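Side-chain contact in transcriptional regulator KdgR (Pseudomonas aeruginosa, PDB 5Y6I), which probably binds DNA as a transcription factor of the IclR family, with a helix-turn-helix domain and a C-terminal regulatory domain: residues A[152-157]-A[213-218]. Numbering follows the deposited sequence.
Sequences GLVFAA and SAPVFD
The five-membered ring of Pro215 offers one face to the side chain of Val154: methyl CG1 of Val154 stands over the middle of that face, 3.6 Å from Pro215 CB and 3.6 Å from Pro215 CD. On the far side of the ring from Val154, tilted out of its plane, Phe217 CZ comes to 3.7 Å from Pro215 CG; the proline ring thus lies between a methyl from the helix and the aromatic ring of its own strand. The setting is the C-terminal domain of an IclR-family regulator, which belongs to the GAF clan: a five-stranded antiparallel sheet of strand order 2-1-5-4-3, with helix 150-158 lying across strand 209-217. The two short axes approach to 8.0 Å at -46°, and Val154, directed at the strand, alone carries the helix side of this buried contact. Its torsion (CG1 anti to the backbone N, chi1 176°) parts the two methyls along the strand, CG1 over Pro215 and CG2 beside Ser213. The interface is purely van der Waals between the two segments; Val226 and His199 of the adjoining strands also touch Val154. Ala214 points away from the helix, to the other side of the sheet, where with Val216 it packs on helix 244-258. The strand is thus covered by helices on both sides. The polar end of Ser213 is also tied to the helix: OG lies beside its own backbone N (chi1 -55°) and hydrogen-bonds to Ser150 OG. The hydroxyl itself is not what Val154 touches: Val154 CG2 lies 3.5 Å from Ser213 CB and 3.6 Å from the carbonyl oxygen, Ser213 O.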
# COMPACT_ATOMS: atom_id res chain seq x y z
N GLY A 152 0.49 17.18 -15.27
CA GLY A 152 1.58 17.62 -14.43
C GLY A 152 1.12 18.47 -13.27
O GLY A 152 1.74 18.46 -12.20
N LEU A 153 0.02 19.21 -13.45
CA LEU A 153 -0.46 20.06 -12.36
C LEU A 153 -1.09 19.23 -11.24
O LEU A 153 -0.90 19.54 -10.06
CB LEU A 153 -1.44 21.10 -12.88
CG LEU A 153 -0.86 22.14 -13.85
CD1 LEU A 153 -1.57 23.49 -13.75
CD2 LEU A 153 0.61 22.33 -13.61
N VAL A 154 -1.84 18.18 -11.57
CA VAL A 154 -2.40 17.34 -10.52
C VAL A 154 -1.29 16.71 -9.70
O VAL A 154 -1.31 16.75 -8.47
CB VAL A 154 -3.35 16.27 -11.10
CG1 VAL A 154 -3.84 15.36 -9.93
CG2 VAL A 154 -4.51 16.92 -11.84
N PHE A 155 -0.29 16.14 -10.37
CA PHE A 155 0.90 15.65 -9.67
C PHE A 155 1.45 16.71 -8.70
O PHE A 155 1.53 16.49 -7.49
CB PHE A 155 1.96 15.21 -10.69
CG PHE A 155 1.73 13.80 -11.27
CD1 PHE A 155 1.56 12.71 -10.44
CD2 PHE A 155 1.70 13.59 -12.64
CE1 PHE A 155 1.37 11.43 -10.96
CE2 PHE A 155 1.49 12.31 -13.17
CZ PHE A 155 1.33 11.23 -12.32
N ALA A 156 1.81 17.89 -9.22
CA ALA A 156 2.31 18.94 -8.34
C ALA A 156 1.34 19.26 -7.22
O ALA A 156 1.76 19.62 -6.11
CB ALA A 156 2.60 20.22 -9.14
N ALA A 157 0.04 19.13 -7.49
CA ALA A 157 -0.92 19.47 -6.45
C ALA A 157 -0.88 18.46 -5.31
O ALA A 157 -1.08 18.84 -4.15
CB ALA A 157 -2.33 19.55 -7.04
N SER A 213 -7.98 16.40 -15.79
CA SER A 213 -7.12 15.50 -15.03
C SER A 213 -7.61 15.36 -13.60
O SER A 213 -7.94 16.36 -12.95
CB SER A 213 -5.69 16.00 -15.00
OG SER A 213 -5.20 16.20 -16.31
N ALA A 214 -7.57 14.13 -13.10
CA ALA A 214 -7.89 13.79 -11.72
C ALA A 214 -6.91 12.74 -11.22
O ALA A 214 -6.38 11.96 -12.02
CB ALA A 214 -9.32 13.26 -11.58
N PRO A 215 -6.65 12.71 -9.92
CA PRO A 215 -5.70 11.76 -9.37
C PRO A 215 -6.34 10.46 -8.89
O PRO A 215 -7.51 10.42 -8.50
CB PRO A 215 -5.10 12.52 -8.18
CG PRO A 215 -6.26 13.38 -7.71
CD PRO A 215 -6.99 13.79 -8.98
N VAL A 216 -5.52 9.41 -8.90
CA VAL A 216 -5.89 8.08 -8.42
C VAL A 216 -5.00 7.70 -7.23
O VAL A 216 -3.77 7.81 -7.31
CB VAL A 216 -5.77 7.03 -9.54
CG1 VAL A 216 -6.19 5.66 -9.04
CG2 VAL A 216 -6.59 7.47 -10.80
N PHE A 217 -5.63 7.24 -6.14
CA PHE A 217 -4.96 6.99 -4.87
C PHE A 217 -4.91 5.49 -4.57
O PHE A 217 -5.79 4.73 -4.98
CB PHE A 217 -5.70 7.68 -3.73
CG PHE A 217 -5.83 9.16 -3.91
CD1 PHE A 217 -4.77 10.01 -3.63
CD2 PHE A 217 -7.01 9.71 -4.38
CE1 PHE A 217 -4.89 11.39 -3.80
CE2 PHE A 217 -7.14 11.09 -4.56
CZ PHE A 217 -6.08 11.92 -4.27
N ASP A 218 -3.89 5.08 -3.81
CA ASP A 218 -3.85 3.69 -3.37
C ASP A 218 -4.47 3.58 -1.99
O ASP A 218 -4.94 4.56 -1.39
CB ASP A 218 -2.42 3.13 -3.42
CG ASP A 218 -1.45 3.82 -2.47
OD1 ASP A 218 -1.87 4.72 -1.69
OD2 ASP A 218 -0.24 3.45 -2.51